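Local coordinates for galactose mutarotase-like protein (PDB 3OS7) that probably binds carbohydrate and may interconvert the alpha and beta anomers of aldose sugars, as aldose 1-epimerases of the galactose mutarotase family do, at residues I32-G37 against W117-K122; L74-P79 against V182-A187; V131-D136 against F153-E158; H149-K154 against T168-L173; L164-S169 against G332-Y337. One frame throughout, in Å; residues are numbered along the deposited sequence.

Contact 1: I32-G37 against W117-K122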
# COMPACT_ATOMS: atom_id res chain seq x y z
N ILE A 32 14.29 1.30 -3.92
CA ILE A 32 13.41 2.37 -3.60
C ILE A 32 13.73 3.62 -4.43
O ILE A 32 14.91 3.91 -4.71
CB ILE A 32 13.41 2.68 -2.07
CG1 ILE A 32 12.25 3.61 -1.68
CG2 ILE A 32 14.76 3.27 -1.60
CD1 ILE A 32 12.10 3.75 -0.14
N ILE A 33 12.67 4.31 -4.85
CA ILE A 33 12.79 5.52 -5.69
C ILE A 33 12.28 6.76 -4.93
O ILE A 33 11.08 7.10 -4.99
CB ILE A 33 12.01 5.41 -7.01
CG1 ILE A 33 12.20 4.05 -7.70
CG2 ILE A 33 12.43 6.58 -7.95
CD1 ILE A 33 13.62 3.74 -8.12
N PRO A 34 13.18 7.46 -4.22
CA PRO A 34 12.75 8.62 -3.45
C PRO A 34 12.00 9.69 -4.24
O PRO A 34 10.97 10.19 -3.76
CB PRO A 34 14.07 9.15 -2.86
CG PRO A 34 14.95 7.95 -2.80
CD PRO A 34 14.59 7.14 -4.01
N ASP A 35 12.46 9.98 -5.46
CA ASP A 35 11.82 11.00 -6.31
C ASP A 35 10.37 10.74 -6.71
O ASP A 35 9.67 11.67 -7.09
CB ASP A 35 12.62 11.19 -7.59
CG ASP A 35 13.80 12.15 -7.42
OD1 ASP A 35 13.87 12.85 -6.40
OD2 ASP A 35 14.65 12.20 -8.32
N VAL A 36 9.93 9.47 -6.67
CA VAL A 36 8.54 9.15 -6.93
C VAL A 36 7.93 8.38 -5.73
O VAL A 36 7.91 7.15 -5.68
CB VAL A 36 8.35 8.40 -8.26
CG1 VAL A 36 6.89 8.23 -8.57
CG2 VAL A 36 9.07 9.14 -9.45
N GLY A 37 7.45 9.13 -4.76
CA GLY A 37 6.67 8.56 -3.66
C GLY A 37 7.43 7.73 -2.67
O GLY A 37 6.82 7.04 -1.85
N TRP A 117 10.39 12.57 -2.27
CA TRP A 117 10.74 12.34 -0.91
C TRP A 117 12.24 12.46 -0.80
O TRP A 117 12.95 12.36 -1.81
CB TRP A 117 10.29 10.94 -0.49
CG TRP A 117 8.80 10.75 -0.41
CD1 TRP A 117 7.88 10.98 -1.41
CD2 TRP A 117 8.07 10.15 0.68
NE1 TRP A 117 6.63 10.62 -0.98
CE2 TRP A 117 6.71 10.11 0.29
CE3 TRP A 117 8.41 9.71 1.95
CZ2 TRP A 117 5.70 9.62 1.12
CZ3 TRP A 117 7.42 9.23 2.77
CH2 TRP A 117 6.08 9.20 2.36
N THR A 118 12.74 12.67 0.42
CA THR A 118 14.18 12.78 0.65
C THR A 118 14.65 11.64 1.52
O THR A 118 13.89 11.11 2.33
CB THR A 118 14.53 14.11 1.24
OG1 THR A 118 13.84 14.28 2.46
CG2 THR A 118 14.12 15.23 0.26
N VAL A 119 15.89 11.22 1.31
CA VAL A 119 16.46 10.11 2.07
C VAL A 119 16.80 10.63 3.45
O VAL A 119 17.48 11.65 3.60
CB VAL A 119 17.69 9.51 1.37
CG1 VAL A 119 18.35 8.46 2.24
CG2 VAL A 119 17.30 8.91 0.04
N HIS A 120 16.31 9.94 4.47
CA HIS A 120 16.44 10.40 5.84
C HIS A 120 17.53 9.61 6.58
O HIS A 120 18.26 10.18 7.40
CB HIS A 120 15.07 10.30 6.52
CG HIS A 120 15.07 10.68 7.95
ND1 HIS A 120 15.18 11.99 8.37
CD2 HIS A 120 14.98 9.92 9.07
CE1 HIS A 120 15.15 12.02 9.70
NE2 HIS A 120 15.01 10.78 10.14
N LYS A 121 17.62 8.31 6.31
CA LYS A 121 18.55 7.42 6.98
C LYS A 121 18.92 6.22 6.12
O LYS A 121 18.08 5.69 5.39
CB LYS A 121 17.94 6.95 8.30
CG LYS A 121 18.91 6.17 9.18
CD LYS A 121 18.26 5.62 10.44
CE LYS A 121 17.75 6.69 11.35
NZ LYS A 121 17.59 6.14 12.73
N LYS A 122 20.17 5.82 6.20
CA LYS A 122 20.68 4.60 5.60
C LYS A 122 21.60 3.99 6.63
O LYS A 122 22.52 4.67 7.11
CB LYS A 122 21.49 4.90 4.32
CG LYS A 122 20.71 5.52 3.22
CD LYS A 122 21.59 5.78 1.98
CE LYS A 122 22.68 6.88 2.17
NZ LYS A 122 23.74 6.74 1.09
O HOH W 1 14.14 13.17 -3.95
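Pro-34 O accepts the backbone N-H of Trp-117 at 2.9 Å from Trp-117 N, in a nearly straight bond (163° at the hydrogen) whose donor stands well above the carbonyl plane. The motif on one side is a type I beta turn, Ile-33 to Val-36, which ends strand 28-33 and is closed by Val-36 N bonding to Ile-33 O at 3.1 Å. On the other side Trp-117 leads into strand 118-125 of a different sheet, so the contact joins two sheets of the mutarotase-type beta fold. A water makes the second polar link, donating to Asp-35 OD1 and to Trp-117 O (2.6 Å from the water). The other carboxylate oxygen, Asp-35 OD2, is taken by His-18 ND1.

The indole of Trp-117 is laid against the turn by a first torsion that sets CG beside its own backbone N (chi1 -68°). Gly-37 passes over one ring face: its CA lies 3.4 Å from Trp-117 NE1, while its O stands over the rim of that face. The positive phi of Gly-37, 71°, favours glycine here. Indole NE1 bonds to Ile-112 O, which helps to fix the plane of the ring. At the margin of the contact one methyl of Val-119 meets the proline ring at its outermost carbon, Val-119 CG2 to Pro-34 CG 3.8 Å.

Contact 2: L74-P79 against V182-A187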
# COMPACT_ATOMS: atom_id res chain seq x y z
N LEU A 74 5.14 -0.22 -3.95
CA LEU A 74 4.41 0.12 -2.72
C LEU A 74 4.08 1.63 -2.72
O LEU A 74 4.82 2.44 -2.13
CB LEU A 74 5.25 -0.25 -1.49
CG LEU A 74 5.58 -1.73 -1.28
CD1 LEU A 74 6.46 -1.94 -0.07
CD2 LEU A 74 4.27 -2.52 -1.12
N PRO A 75 3.01 2.02 -3.40
CA PRO A 75 2.58 3.43 -3.45
C PRO A 75 1.80 3.83 -2.21
O PRO A 75 0.71 3.34 -1.97
CB PRO A 75 1.65 3.47 -4.67
CG PRO A 75 1.74 2.07 -5.28
CD PRO A 75 2.11 1.17 -4.18
N VAL A 76 2.34 4.79 -1.46
CA VAL A 76 1.65 5.26 -0.26
C VAL A 76 0.53 6.26 -0.59
O VAL A 76 0.72 7.21 -1.34
CB VAL A 76 2.64 5.79 0.79
CG1 VAL A 76 3.31 7.05 0.31
CG2 VAL A 76 1.96 5.99 2.14
N LEU A 77 -0.63 6.06 0.03
CA LEU A 77 -1.83 6.82 -0.30
C LEU A 77 -2.27 7.66 0.88
O LEU A 77 -2.30 7.17 2.02
CB LEU A 77 -2.97 5.88 -0.67
CG LEU A 77 -2.67 4.81 -1.69
CD1 LEU A 77 -3.86 3.87 -1.88
CD2 LEU A 77 -2.26 5.47 -3.06
N PHE A 78 -2.67 8.90 0.61
CA PHE A 78 -3.14 9.85 1.61
C PHE A 78 -4.06 10.85 0.92
O PHE A 78 -3.56 11.83 0.34
CB PHE A 78 -1.94 10.57 2.23
CG PHE A 78 -2.28 11.58 3.34
CD1 PHE A 78 -3.07 11.22 4.42
CD2 PHE A 78 -1.74 12.86 3.32
CE1 PHE A 78 -3.36 12.10 5.42
CE2 PHE A 78 -2.00 13.76 4.33
CZ PHE A 78 -2.83 13.40 5.39
N PRO A 79 -5.37 10.60 0.89
CA PRO A 79 -6.08 9.47 1.46
C PRO A 79 -6.06 8.30 0.47
O PRO A 79 -5.96 8.53 -0.73
CB PRO A 79 -7.50 9.98 1.57
CG PRO A 79 -7.64 10.89 0.38
CD PRO A 79 -6.29 11.52 0.19
N VAL A 182 -4.89 6.67 5.67
CA VAL A 182 -3.66 6.25 5.01
C VAL A 182 -3.88 4.86 4.42
O VAL A 182 -4.60 4.04 4.99
CB VAL A 182 -2.50 6.15 6.02
CG1 VAL A 182 -1.17 5.68 5.32
CG2 VAL A 182 -2.28 7.46 6.73
N GLY A 183 -3.18 4.56 3.33
CA GLY A 183 -3.17 3.21 2.80
C GLY A 183 -2.07 3.05 1.78
O GLY A 183 -1.21 3.93 1.63
N TYR A 184 -2.08 1.89 1.12
CA TYR A 184 -1.14 1.60 0.07
C TYR A 184 -1.84 0.97 -1.11
O TYR A 184 -2.77 0.21 -0.96
CB TYR A 184 -0.08 0.63 0.52
CG TYR A 184 1.03 1.25 1.31
CD1 TYR A 184 0.92 1.43 2.67
CD2 TYR A 184 2.21 1.63 0.69
CE1 TYR A 184 1.93 2.01 3.38
CE2 TYR A 184 3.22 2.20 1.37
CZ TYR A 184 3.11 2.37 2.73
OH TYR A 184 4.15 2.94 3.43
N HIS A 185 -1.34 1.28 -2.31
CA HIS A 185 -1.87 0.69 -3.53
C HIS A 185 -0.96 -0.44 -4.03
O HIS A 185 -0.66 -0.55 -5.21
CB HIS A 185 -1.99 1.79 -4.55
CG HIS A 185 -2.99 1.53 -5.63
ND1 HIS A 185 -2.84 0.52 -6.55
CD2 HIS A 185 -4.12 2.19 -5.97
CE1 HIS A 185 -3.85 0.55 -7.41
NE2 HIS A 185 -4.64 1.56 -7.08
N SER A 186 -0.57 -1.31 -3.11
CA SER A 186 0.52 -2.26 -3.33
C SER A 186 0.28 -3.22 -4.52
O SER A 186 -0.76 -3.88 -4.60
CB SER A 186 0.72 -3.06 -2.04
OG SER A 186 0.77 -2.16 -0.94
N ALA A 187 1.27 -3.29 -5.40
CA ALA A 187 1.17 -4.02 -6.68
C ALA A 187 2.06 -5.26 -6.69
O ALA A 187 3.29 -5.15 -6.61
CB ALA A 187 1.55 -3.08 -7.84
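Val-76 and Tyr-184 form the dense part of this short antiparallel strand pairing. As a non-hydrogen-bonded pair they bring Val-76 CA over the face of the tyrosine ring, 4.2 Å from its centroid, a CH-pi contact. Val-76 CB reaches Tyr-184 CE2 at 3.7 Å, and the phenol turns that way because its CG sits beside the backbone N (chi1 -81°). Next along, Leu-77 and Gly-183 are the hydrogen-bonded pair. The shorter of their two bonds is Leu-77 N to Gly-183 O at 2.7 Å, and Leu-77 CB lies on the same oxygen at 3.5 Å. His-185 N extends the pairing to Pro-75 O at 2.9 Å.

The packing is thinner at the other end, where Phe-78 CD1 and Val-182 CG2 come no nearer than 4.5 Å; Phe-78 turns instead to the rings of Phe-151 and Phe-153.

His-185 faces a bound tartrate, probably from the crystallisation liquor, to which its NE2 bonds, while its CB rests on Pro-75 CG at 3.8 Å. Backbone bonds and apolar carbons thus hold the strand in the interior, while the imidazole is left to a polar partner, consistent with a pocket near the middle of the fold.

Contact 3: V131-D136 against F153-E158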
# COMPACT_ATOMS: atom_id res chain seq x y z
N VAL A 131 16.55 1.65 5.46
CA VAL A 131 16.44 2.86 4.63
C VAL A 131 15.16 3.59 5.00
O VAL A 131 14.07 3.00 5.03
CB VAL A 131 16.43 2.52 3.17
CG1 VAL A 131 16.16 3.78 2.34
CG2 VAL A 131 17.74 1.86 2.74
N GLU A 132 15.28 4.87 5.29
CA GLU A 132 14.13 5.70 5.64
C GLU A 132 14.05 6.89 4.72
O GLU A 132 15.08 7.53 4.43
CB GLU A 132 14.21 6.19 7.09
CG GLU A 132 14.36 5.08 8.12
CD GLU A 132 14.22 5.56 9.57
OE1 GLU A 132 14.46 6.75 9.83
OE2 GLU A 132 13.86 4.73 10.44
N VAL A 133 12.84 7.21 4.28
CA VAL A 133 12.58 8.37 3.44
C VAL A 133 11.52 9.19 4.12
O VAL A 133 10.68 8.66 4.84
CB VAL A 133 12.12 8.01 1.98
CG1 VAL A 133 13.29 7.36 1.21
CG2 VAL A 133 10.85 7.09 1.99
N VAL A 134 11.57 10.50 3.93
CA VAL A 134 10.55 11.38 4.47
C VAL A 134 10.00 12.32 3.42
O VAL A 134 10.64 12.62 2.40
CB VAL A 134 11.08 12.24 5.64
CG1 VAL A 134 11.48 11.35 6.82
CG2 VAL A 134 12.23 13.12 5.20
N PHE A 135 8.77 12.74 3.66
CA PHE A 135 8.11 13.76 2.87
C PHE A 135 7.69 14.89 3.80
O PHE A 135 6.89 14.68 4.71
CB PHE A 135 6.86 13.23 2.21
CG PHE A 135 6.16 14.27 1.37
CD1 PHE A 135 6.70 14.66 0.16
CD2 PHE A 135 5.05 14.90 1.82
CE1 PHE A 135 6.10 15.64 -0.59
CE2 PHE A 135 4.45 15.90 1.08
CZ PHE A 135 4.96 16.26 -0.12
N ASP A 136 8.24 16.07 3.56
CA ASP A 136 7.95 17.26 4.36
C ASP A 136 6.95 18.15 3.61
O ASP A 136 7.23 18.66 2.52
CB ASP A 136 9.22 18.04 4.62
CG ASP A 136 10.26 17.22 5.38
OD1 ASP A 136 9.94 16.75 6.50
OD2 ASP A 136 11.40 17.05 4.87
N PHE A 153 5.52 12.89 6.62
CA PHE A 153 5.37 11.47 6.43
C PHE A 153 6.76 10.80 6.45
O PHE A 153 7.76 11.37 5.99
CB PHE A 153 4.70 11.20 5.08
CG PHE A 153 3.34 10.58 5.16
CD1 PHE A 153 3.19 9.22 5.17
CD2 PHE A 153 2.19 11.39 5.16
CE1 PHE A 153 1.93 8.65 5.19
CE2 PHE A 153 0.92 10.82 5.17
CZ PHE A 153 0.80 9.47 5.19
N LYS A 154 6.83 9.59 6.98
CA LYS A 154 8.07 8.81 6.95
C LYS A 154 7.76 7.36 6.63
O LYS A 154 6.79 6.79 7.17
CB LYS A 154 8.78 8.87 8.30
CG LYS A 154 10.05 8.05 8.36
CD LYS A 154 11.03 8.48 9.49
CE LYS A 154 10.42 8.58 10.86
NZ LYS A 154 11.25 9.55 11.68
N LEU A 155 8.55 6.80 5.72
CA LEU A 155 8.52 5.37 5.45
C LEU A 155 9.88 4.84 5.92
O LEU A 155 10.92 5.30 5.48
CB LEU A 155 8.31 5.06 3.97
CG LEU A 155 7.22 5.80 3.22
CD1 LEU A 155 7.11 5.38 1.76
CD2 LEU A 155 5.89 5.61 3.92
N SER A 156 9.83 3.88 6.83
CA SER A 156 11.01 3.26 7.38
C SER A 156 11.05 1.78 7.00
O SER A 156 10.25 0.96 7.47
CB SER A 156 11.04 3.44 8.89
OG SER A 156 12.24 2.89 9.41
N TYR A 157 11.97 1.44 6.10
CA TYR A 157 12.08 0.10 5.58
C TYR A 157 13.24 -0.64 6.19
O TYR A 157 14.38 -0.20 6.09
CB TYR A 157 12.22 0.15 4.06
CG TYR A 157 10.92 0.48 3.38
CD1 TYR A 157 9.91 -0.48 3.31
CD2 TYR A 157 10.69 1.71 2.83
CE1 TYR A 157 8.72 -0.22 2.68
CE2 TYR A 157 9.47 1.98 2.20
CZ TYR A 157 8.50 1.01 2.14
OH TYR A 157 7.27 1.25 1.52
N GLU A 158 12.95 -1.78 6.81
CA GLU A 158 13.99 -2.60 7.39
C GLU A 158 13.99 -3.94 6.67
O GLU A 158 13.04 -4.72 6.74
CB GLU A 158 13.77 -2.79 8.88
CG GLU A 158 14.69 -3.81 9.51
CD GLU A 158 14.09 -4.37 10.82
OE1 GLU A 158 14.08 -3.58 11.78
OE2 GLU A 158 13.61 -5.56 10.84
O HOH W 2 13.96 8.03 11.95
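Glu-132 and Ser-156 face each other as a non-hydrogen-bonded pair, and their side chains supply the polar bond that the backbones do not make there. Ser-156 OG donates to Glu-132 OE2 at 2.7 Å, reaching the oxygen on its anti side and 29° out of the carboxylate plane. The serine hydroxyl is directed there because OG lies anti to the backbone N (chi1 -177°). The second oxygen, Glu-132 OE1, takes a water at 2.5 Å, and that water accepts from Lys-154 NZ at 3.1 Å. Glu-132 OE1 and Lys-154 NZ are 4.6 Å apart, so the opposite charges meet through the water.

Lys-154 runs alongside Val-134, pointing the same way, with Lys-154 CG 3.9 Å from Val-134 CG1; a bend at chi3 (51°) then lifts its amine.

The face carrying Val-131, Val-133, Phe-135, Phe-153, Leu-155 and Tyr-157 is largely apolar; its one hydroxyl, Tyr-157 OH, bonds to Gln-166 OE1. There Val-133 CG2 meets Leu-155 CB at 3.8 Å, the side chains crossing at a slant. The phenylalanines touch by their CB atoms, 4.1 Å from Phe-135 CB to Phe-153 CB, and their rings diverge, Phe-135 to Trp-117 and Phe-153 to Phe-78. Three pairs of backbone bonds hold the antiparallel strands in register.

Strand 128-137 is flanked on its far edge by strand 118-125, where His-120 and Lys-121 both face Glu-132 in a classic beta bulge. Strand 151-160 pairs along its other edge with strand 163-172, and the apolar face packs on Tyr-184 and Val-182 of strand 178-189.

Contact 4: H149-K154 against T168-L173. With EDO (1,2-ethanediol), chain H.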
# COMPACT_ATOMS: atom_id res chain seq x y z
N HIS A 149 -2.41 21.97 6.60
CA HIS A 149 -1.77 21.37 7.75
C HIS A 149 -0.37 20.94 7.35
O HIS A 149 -0.23 20.04 6.50
CB HIS A 149 -2.51 20.10 8.22
CG HIS A 149 -3.94 20.34 8.59
ND1 HIS A 149 -4.33 20.78 9.83
CD2 HIS A 149 -5.08 20.17 7.87
CE1 HIS A 149 -5.65 20.88 9.86
NE2 HIS A 149 -6.13 20.55 8.67
N GLU A 150 0.65 21.54 7.94
CA GLU A 150 2.01 21.03 7.80
C GLU A 150 2.09 19.62 8.39
O GLU A 150 1.45 19.30 9.38
CB GLU A 150 3.04 21.96 8.44
CG GLU A 150 3.14 23.31 7.71
CD GLU A 150 4.34 24.16 8.11
OE1 GLU A 150 4.53 24.39 9.31
OE2 GLU A 150 5.07 24.65 7.21
N PHE A 151 2.85 18.75 7.74
CA PHE A 151 3.04 17.39 8.24
C PHE A 151 4.33 16.79 7.72
O PHE A 151 4.92 17.30 6.77
CB PHE A 151 1.81 16.49 7.92
CG PHE A 151 1.59 16.21 6.45
CD1 PHE A 151 2.32 15.23 5.80
CD2 PHE A 151 0.61 16.90 5.72
CE1 PHE A 151 2.10 14.96 4.45
CE2 PHE A 151 0.38 16.64 4.40
CZ PHE A 151 1.15 15.64 3.76
N GLN A 152 4.79 15.72 8.36
CA GLN A 152 5.88 14.93 7.83
C GLN A 152 5.43 13.48 7.80
O GLN A 152 5.04 12.92 8.82
CB GLN A 152 7.14 15.02 8.67
CG GLN A 152 8.34 14.26 8.08
CD GLN A 152 9.55 14.31 8.99
OE1 GLN A 152 9.59 13.63 10.03
NE2 GLN A 152 10.55 15.09 8.59
N PHE A 153 5.52 12.89 6.62
CA PHE A 153 5.37 11.47 6.43
C PHE A 153 6.76 10.80 6.45
O PHE A 153 7.76 11.37 5.99
CB PHE A 153 4.70 11.20 5.08
CG PHE A 153 3.34 10.58 5.16
CD1 PHE A 153 3.19 9.22 5.17
CD2 PHE A 153 2.19 11.39 5.16
CE1 PHE A 153 1.93 8.65 5.19
CE2 PHE A 153 0.92 10.82 5.17
CZ PHE A 153 0.80 9.47 5.19
N LYS A 154 6.83 9.59 6.98
CA LYS A 154 8.07 8.81 6.95
C LYS A 154 7.76 7.36 6.63
O LYS A 154 6.79 6.79 7.17
CB LYS A 154 8.78 8.87 8.30
CG LYS A 154 10.05 8.05 8.36
CD LYS A 154 11.03 8.48 9.49
CE LYS A 154 10.42 8.58 10.86
NZ LYS A 154 11.25 9.55 11.68
N THR A 168 5.22 2.86 8.55
CA THR A 168 4.69 4.09 7.95
C THR A 168 4.24 5.00 9.08
O THR A 168 3.56 4.57 10.00
CB THR A 168 3.49 3.79 7.04
OG1 THR A 168 3.88 2.77 6.11
CG2 THR A 168 2.99 5.03 6.32
N SER A 169 4.62 6.27 9.05
CA SER A 169 4.18 7.17 10.11
C SER A 169 3.97 8.54 9.56
O SER A 169 4.59 8.92 8.57
CB SER A 169 5.18 7.20 11.27
OG SER A 169 6.46 7.54 10.82
N VAL A 170 3.08 9.28 10.22
CA VAL A 170 2.87 10.66 9.89
C VAL A 170 2.66 11.42 11.19
O VAL A 170 2.10 10.86 12.14
CB VAL A 170 1.69 10.86 8.91
CG1 VAL A 170 0.44 10.23 9.42
CG2 VAL A 170 1.50 12.32 8.65
N VAL A 171 3.15 12.65 11.23
CA VAL A 171 3.01 13.53 12.39
C VAL A 171 2.38 14.83 11.90
O VAL A 171 2.76 15.37 10.87
CB VAL A 171 4.35 13.77 13.13
CG1 VAL A 171 5.43 14.33 12.23
CG2 VAL A 171 4.13 14.72 14.31
N ASN A 172 1.37 15.30 12.62
CA ASN A 172 0.70 16.55 12.35
C ASN A 172 1.57 17.65 12.93
O ASN A 172 1.75 17.70 14.14
CB ASN A 172 -0.68 16.53 13.00
CG ASN A 172 -1.42 17.84 12.86
OD1 ASN A 172 -1.04 18.73 12.09
ND2 ASN A 172 -2.50 17.96 13.63
N LEU A 173 2.13 18.50 12.07
CA LEU A 173 2.99 19.61 12.48
C LEU A 173 2.24 20.95 12.50
O LEU A 173 2.85 22.02 12.65
CB LEU A 173 4.23 19.67 11.58
CG LEU A 173 5.15 18.42 11.63
CD1 LEU A 173 6.28 18.46 10.57
CD2 LEU A 173 5.71 18.19 13.06
C1 EDO H . 6.23 10.62 12.11
O1 EDO H . 7.09 9.62 12.65
C2 EDO H . 6.77 11.08 10.75
O2 EDO H . 8.09 11.63 10.87
O HOH W 3 2.38 24.73 10.54
O HOH W 4 8.15 5.52 9.98
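The beta hairpin of strands 151-160 and 163-172 is joined here at its open end, where Phe-153 and Val-170 meet as a non-hydrogen-bonded pair. Val-170 CB stands over the centre of the phenyl ring, 3.9 Å from the Phe-153 centroid and only 13° off the ring normal. Thr-168 CG2 comes to the ring edge at Phe-153 CE1, 3.9 Å away. The ring takes this place with an unusual first torsion (chi1 -115°), off the staggered positions.

On the reverse face Gln-152, Lys-154, Ser-169 and Val-171 line one side of a 1,2-ethanediol, probably from the crystallisation liquor. Its O2 donates to Gln-152 OE1 at 2.6 Å, and its O1 shares a hydrogen bond with Ser-169 OG at 2.8 Å. Gln-152 NE2 is taken by Asp-136, which helps to fix the amide flip.

Beyond the regular pairing, Leu-173 N bonds to Glu-150 O at 2.9 Å, a more bent bond (144° at the hydrogen), and Leu-173 CD1 folds back to within 4.0 Å of Gln-152 CB.

The Phe-153 and Val-170 side is packed mainly through carbon, with the Asn-172 amide held by Ser-174 OG and Glu-176 O, whereas the partly exposed side offers hydroxyl and amide groups able to hold a small diol.

Contact 5: L164-S169 against G332-Y337. With EDO (1,2-ethanediol), chain H.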
# COMPACT_ATOMS: atom_id res chain seq x y z
N LEU A 164 10.94 -7.86 4.40
CA LEU A 164 10.85 -6.41 4.45
C LEU A 164 9.82 -5.99 5.49
O LEU A 164 8.70 -6.43 5.44
CB LEU A 164 10.44 -5.83 3.09
CG LEU A 164 10.41 -4.30 2.99
CD1 LEU A 164 11.83 -3.74 3.09
CD2 LEU A 164 9.78 -3.85 1.62
N LYS A 165 10.24 -5.13 6.41
CA LYS A 165 9.33 -4.49 7.37
C LYS A 165 9.21 -3.01 7.03
O LYS A 165 10.20 -2.29 6.85
CB LYS A 165 9.85 -4.65 8.81
CG LYS A 165 8.94 -4.10 9.88
CD LYS A 165 9.37 -4.57 11.29
CE LYS A 165 10.18 -3.61 12.03
NZ LYS A 165 9.99 -3.85 13.51
N GLN A 166 7.97 -2.60 6.86
CA GLN A 166 7.62 -1.26 6.48
C GLN A 166 6.90 -0.62 7.67
O GLN A 166 5.80 -1.05 8.03
CB GLN A 166 6.67 -1.34 5.28
CG GLN A 166 5.99 -0.03 4.90
CD GLN A 166 4.84 -0.27 3.96
OE1 GLN A 166 4.98 -0.18 2.73
NE2 GLN A 166 3.71 -0.67 4.52
N THR A 167 7.51 0.41 8.26
CA THR A 167 6.84 1.22 9.29
C THR A 167 6.51 2.58 8.66
O THR A 167 7.41 3.35 8.30
CB THR A 167 7.70 1.34 10.59
OG1 THR A 167 8.00 0.04 11.11
CG2 THR A 167 6.96 2.13 11.69
N THR A 168 5.22 2.86 8.55
CA THR A 168 4.69 4.09 7.95
C THR A 168 4.24 5.00 9.08
O THR A 168 3.56 4.57 10.00
CB THR A 168 3.49 3.79 7.04
OG1 THR A 168 3.88 2.77 6.11
CG2 THR A 168 2.99 5.03 6.32
N SER A 169 4.62 6.27 9.05
CA SER A 169 4.18 7.17 10.11
C SER A 169 3.97 8.54 9.56
O SER A 169 4.59 8.92 8.57
CB SER A 169 5.18 7.20 11.27
OG SER A 169 6.46 7.54 10.82
N GLY A 332 1.79 2.68 11.32
CA GLY A 332 1.33 1.33 11.02
C GLY A 332 2.48 0.53 10.47
O GLY A 332 3.42 1.11 9.90
N VAL A 333 2.43 -0.79 10.64
CA VAL A 333 3.48 -1.67 10.17
C VAL A 333 2.94 -2.77 9.26
O VAL A 333 1.93 -3.41 9.60
CB VAL A 333 4.16 -2.35 11.36
CG1 VAL A 333 5.26 -3.28 10.91
CG2 VAL A 333 4.67 -1.31 12.35
N CYS A 334 3.63 -3.01 8.15
CA CYS A 334 3.37 -4.18 7.30
C CYS A 334 4.66 -4.93 7.08
O CYS A 334 5.76 -4.35 7.25
CB CYS A 334 2.80 -3.77 5.95
SG CYS A 334 1.17 -3.01 6.04
N LYS A 335 4.55 -6.22 6.79
CA LYS A 335 5.69 -7.05 6.52
C LYS A 335 5.45 -7.83 5.24
O LYS A 335 4.35 -8.27 4.98
CB LYS A 335 5.95 -8.02 7.68
CG LYS A 335 6.35 -7.33 8.95
CD LYS A 335 6.48 -8.32 10.10
CE LYS A 335 6.78 -7.59 11.41
NZ LYS A 335 6.94 -8.54 12.55
N LEU A 336 6.49 -7.97 4.43
CA LEU A 336 6.42 -8.77 3.22
C LEU A 336 7.55 -9.81 3.29
O LEU A 336 8.70 -9.45 3.51
CB LEU A 336 6.62 -7.88 2.00
CG LEU A 336 5.45 -7.05 1.55
CD1 LEU A 336 5.93 -6.05 0.45
CD2 LEU A 336 4.35 -7.95 0.99
N TYR A 337 7.21 -11.07 3.08
CA TYR A 337 8.19 -12.15 3.13
C TYR A 337 7.73 -13.34 2.32
O TYR A 337 6.56 -13.43 1.92
CB TYR A 337 8.49 -12.59 4.58
CG TYR A 337 7.29 -12.85 5.49
CD1 TYR A 337 6.69 -11.80 6.16
CD2 TYR A 337 6.83 -14.15 5.74
CE1 TYR A 337 5.61 -12.02 7.01
CE2 TYR A 337 5.78 -14.38 6.60
CZ TYR A 337 5.16 -13.30 7.23
OH TYR A 337 4.10 -13.47 8.10
C1 EDO H . 6.23 10.62 12.11
O1 EDO H . 7.09 9.62 12.65
C2 EDO H . 6.77 11.08 10.75
O2 EDO H . 8.09 11.63 10.87
O HOH W 5 9.03 -7.10 14.11
O HOH W 6 2.96 0.23 6.93
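Gln-166 and Cys-334 form a hydrogen-bonded pair, with Gln-166 N meeting Cys-334 O at 2.8 Å in an almost linear bond (175°). From there the glutamine side chain can be followed outward. Its CB lies on the same carbonyl oxygen, 3.7 Å from Cys-334 O. CG is set anti to the backbone N (chi1 169°), and the chain continues extended through CD, which carries the amide past the cysteine. At the tip NE2 rests against Cys-334 CB at 3.5 Å and donates to a water 2.7 Å from NE2. This water is also 2.8 Å from Thr-168 OG1 and makes a weak bond to Gly-332 O. The other tip atom, OE1, bonds to Tyr-157 OH. Both polar ends of this buried amide therefore have partners, while Thr-168 OG1 has Tyr-184 OH as a further partner.

On the opposite face Lys-165 CG packs on Val-333 CG1 at 3.9 Å, crossing it at an angle. Beyond that, Lys-165 and Lys-335 run side by side in the same direction. Their NZ atoms stay 5.7 Å apart, and one water accepts from Lys-335 NZ at 3.0 Å and weakly from Lys-165 NZ, which would be expected to ease their like charges.

Three pairs of backbone bonds join the antiparallel strands throughout. Strand 163-172 has strand 151-160 along its other edge, through Ser-156 and Glu-158, and strand 329-340 pairs on its far side with strand 273-279, whose Tyr-277 packs on Cys-334 and Leu-336.

How the contacts relate
Contacts 3, 4 and 5 step across neighbouring strands: 3 and 4 share strand 151-160, while 4 and 5 share strand 163-172. Contact 3, and more loosely contact 4, set an apolar face against a polar one; contact 5 buries a hydrated amide and turns its lysines to the other face. Contact 2, centred about 4 Å from the chain centre, is buried throughout and touches the inner face of these strands: Tyr-184 OH bonds to Thr-168 OG1. Contact 1 is buried although centred about 16 Å out, and joins through a turn and an indole where the others pair strands; Trp-117 still reaches Val-76 and Leu-155. Contact 4, about 17 Å out, is only partly buried.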